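Local coordinates for rhusiopathiae surface protein B (Erysipelothrix rhusiopathiae, PDB 3V10), which probably binds collagen as a cell-wall-anchored surface adhesin, the present chain being its collagen-binding region, at residues T294-K298 and H299-T303. Sequence-based numbering, arbitrary orientation.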
ATOM      1  N   THR A 294     -18.309 -23.722  -6.612  1.00  9.74           N
ATOM      2  CA  THR A 294     -18.974 -22.759  -5.736  1.00  9.31           C
ATOM      3  C   THR A 294     -18.245 -22.607  -4.408  1.00  7.96           C
ATOM      4  O   THR A 294     -18.709 -21.891  -3.527  1.00  6.96           O
ATOM      5  CB  THR A 294     -20.412 -23.220  -5.415  1.00  9.78           C
ATOM      6  OG1 THR A 294     -20.368 -24.471  -4.706  1.00 10.55           O
ATOM      7  CG2 THR A 294     -21.214 -23.402  -6.692  1.00 10.66           C
ATOM      8  N   ASP A 295     -17.091 -23.254  -4.290  1.00  8.79           N
ATOM      9  CA  ASP A 295     -16.329 -23.261  -3.049  1.00  9.94           C
ATOM     10  C   ASP A 295     -14.942 -22.638  -3.095  1.00 10.97           C
ATOM     11  O   ASP A 295     -14.089 -22.964  -2.267  1.00 12.73           O
ATOM     12  CB  ASP A 295     -16.203 -24.710  -2.570  1.00 11.42           C
ATOM     13  CG  ASP A 295     -15.327 -25.547  -3.486  1.00 11.91           C
ATOM     14  OD1 ASP A 295     -15.091 -25.140  -4.649  1.00 11.69           O
ATOM     15  OD2 ASP A 295     -14.869 -26.622  -3.048  1.00 15.98           O
ATOM     16  N   THR A 296     -14.706 -21.739  -4.042  1.00  8.85           N
ATOM     17  CA  THR A 296     -13.389 -21.111  -4.137  1.00  8.74           C
ATOM     18  C   THR A 296     -13.013 -20.466  -2.794  1.00  8.63           C
ATOM     19  O   THR A 296     -13.775 -19.685  -2.231  1.00  9.54           O
ATOM     20  CB  THR A 296     -13.372 -20.058  -5.248  1.00  8.01           C
ATOM     21  OG1 THR A 296     -13.795 -20.666  -6.472  1.00  7.84           O
ATOM     22  CG2 THR A 296     -11.965 -19.492  -5.430  1.00 10.09           C
ATOM     23  N   PRO A 297     -11.835 -20.809  -2.252  1.00  9.93           N
ATOM     24  CA  PRO A 297     -11.398 -20.245  -0.971  1.00 11.77           C
ATOM     25  C   PRO A 297     -11.403 -18.720  -0.944  1.00 12.26           C
ATOM     26  O   PRO A 297     -11.066 -18.075  -1.937  1.00 15.04           O
ATOM     27  CB  PRO A 297      -9.991 -20.818  -0.809  1.00 12.34           C
ATOM     28  CG  PRO A 297     -10.110 -22.165  -1.467  1.00 11.37           C
ATOM     29  CD  PRO A 297     -10.889 -21.836  -2.727  1.00 13.04           C
ATOM     30  N   LYS A 298     -11.790 -18.149   0.192  1.00 12.01           N
ATOM     31  CA  LYS A 298     -11.812 -16.701   0.327  1.00 12.01           C
ATOM     32  C   LYS A 298     -10.407 -16.107   0.283  1.00 13.27           C
ATOM     33  O   LYS A 298     -10.244 -14.932  -0.061  1.00 13.47           O
ATOM     34  CB  LYS A 298     -12.472 -16.276   1.641  1.00 15.04           C
ATOM     35  CG  LYS A 298     -13.934 -16.640   1.793  1.00 18.35           C
ATOM     36  CD  LYS A 298     -14.521 -15.900   2.991  1.00 19.91           C
ATOM     37  CE  LYS A 298     -15.724 -16.616   3.566  1.00 23.58           C
ATOM     38  NZ  LYS A 298     -15.326 -17.854   4.299  1.00 25.94           N
ATOM     39  N   HIS A 299      -9.386 -16.886   0.635  1.00 13.79           N
ATOM     40  CA  HIS A 299      -8.046 -16.310   0.601  1.00 14.51           C
ATOM     41  C   HIS A 299      -7.663 -15.954  -0.830  1.00 14.23           C
ATOM     42  O   HIS A 299      -6.786 -15.119  -1.057  1.00 13.78           O
ATOM     43  CB  HIS A 299      -6.998 -17.221   1.287  1.00 13.92           C
ATOM     44  CG  HIS A 299      -6.819 -18.569   0.660  1.00 16.96           C
ATOM     45  ND1 HIS A 299      -6.209 -18.751  -0.563  1.00 18.36           N
ATOM     46  CD2 HIS A 299      -7.111 -19.809   1.122  1.00 17.35           C
ATOM     47  CE1 HIS A 299      -6.132 -20.043  -0.827  1.00 18.83           C
ATOM     48  NE2 HIS A 299      -6.673 -20.708   0.179  1.00 17.00           N
ATOM     49  N   TYR A 300      -8.353 -16.560  -1.796  1.00 12.06           N
ATOM     50  CA  TYR A 300      -8.120 -16.270  -3.209  1.00 11.06           C
ATOM     51  C   TYR A 300      -9.043 -15.163  -3.720  1.00 12.28           C
ATOM     52  O   TYR A 300      -8.615 -14.290  -4.478  1.00 10.73           O
ATOM     53  CB  TYR A 300      -8.387 -17.493  -4.088  1.00 11.15           C
ATOM     54  CG  TYR A 300      -7.360 -18.585  -4.028  1.00 13.04           C
ATOM     55  CD1 TYR A 300      -5.999 -18.291  -4.017  1.00 15.51           C
ATOM     56  CD2 TYR A 300      -7.749 -19.921  -4.049  1.00 15.58           C
ATOM     57  CE1 TYR A 300      -5.044 -19.305  -4.031  1.00 18.70           C
ATOM     58  CE2 TYR A 300      -6.804 -20.945  -4.065  1.00 18.86           C
ATOM     59  CZ  TYR A 300      -5.455 -20.628  -4.057  1.00 20.02           C
ATOM     60  OH  TYR A 300      -4.517 -21.635  -4.077  1.00 23.71           O
ATOM     61  N   THR A 301     -10.308 -15.210  -3.310  1.00 10.10           N
ATOM     62  CA  THR A 301     -11.305 -14.242  -3.781  1.00  9.67           C
ATOM     63  C   THR A 301     -11.416 -12.921  -3.030  1.00  8.07           C
ATOM     64  O   THR A 301     -12.008 -11.968  -3.543  1.00  8.07           O
ATOM     65  CB  THR A 301     -12.702 -14.880  -3.804  1.00  9.10           C
ATOM     66  OG1 THR A 301     -13.178 -15.049  -2.462  1.00  7.85           O
ATOM     67  CG2 THR A 301     -12.640 -16.250  -4.482  1.00  8.66           C
ATOM     68  N   ASP A 302     -10.862 -12.864  -1.821  1.00  8.45           N
ATOM     69  CA  ASP A 302     -10.924 -11.648  -1.003  1.00  9.92           C
ATOM     70  C   ASP A 302      -9.530 -11.166  -0.636  1.00 12.27           C
ATOM     71  O   ASP A 302      -8.618 -11.971  -0.451  1.00 12.27           O
ATOM     72  CB  ASP A 302     -11.650 -11.897   0.326  1.00  9.98           C
ATOM     73  CG  ASP A 302     -13.038 -12.471   0.160  1.00 10.76           C
ATOM     74  OD1 ASP A 302     -13.560 -12.519  -0.972  1.00 11.33           O
ATOM     75  OD2 ASP A 302     -13.611 -12.875   1.197  1.00 13.88           O
ATOM     76  N   THR A 303      -9.369  -9.853  -0.506  1.00 11.43           N
ATOM     77  CA  THR A 303      -8.082  -9.316  -0.103  1.00 11.55           C
ATOM     78  C   THR A 303      -8.252  -7.911   0.464  1.00 12.87           C
ATOM     79  O   THR A 303      -9.369  -7.407   0.577  1.00 12.81           O
ATOM     80  CB  THR A 303      -7.079  -9.315  -1.273  1.00 13.09           C
ATOM     81  OG1 THR A 303      -5.751  -9.187  -0.753  1.00 14.13           O
ATOM     82  CG2 THR A 303      -7.348  -8.164  -2.218  1.00 11.71           C
TER
HETATM   83  O   HOH W   1     -15.116 -17.145  -2.416  1.00 11.63           O
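Pro297 lays its CB over one face of the His299 imidazole, a CH-pi contact 3.7 Å from CB to the ring centroid and displaced toward the NE2–CD2 rim. With CG between the backbone N and the carbonyl carbon (chi1 62°), the imidazole is turned alongside the proline. The Tyr300 ring stands on the same side of the proline, its edge at CD2 3.9 Å from Pro297 CD, while His299 CE1 stands over the centre of one tyrosine face.

Pro297 is the N-cap of the single-turn helix 298-301, which in this DEv-IgG fold connects strands 292-293 and 303-306, both paired with strand 276-286. Its O accepts from Tyr300 N at 3.1 Å, well above the carbonyl plane, and from Thr301 N at 3.3 Å, in that plane. Lys298 O then takes Asp302 N at 2.8 Å, and the aliphatic part of Lys298 runs alongside the Asp302 carboxylate, CB to OD2 3.6 Å. The Thr296 and Thr301 side chains cross at a slant, CG2 to CG2 3.4 Å, tighter than usual for two carbons, and one water bridges Thr296 O and Thr301 OG1.

Asp302 OD1 accepts from Ser281 N, tying the turn to strand 276-286. Pro297 thus does two jobs: its carbonyl, gripped from two directions, starts the helix, and its ring packs against both aromatic side chains.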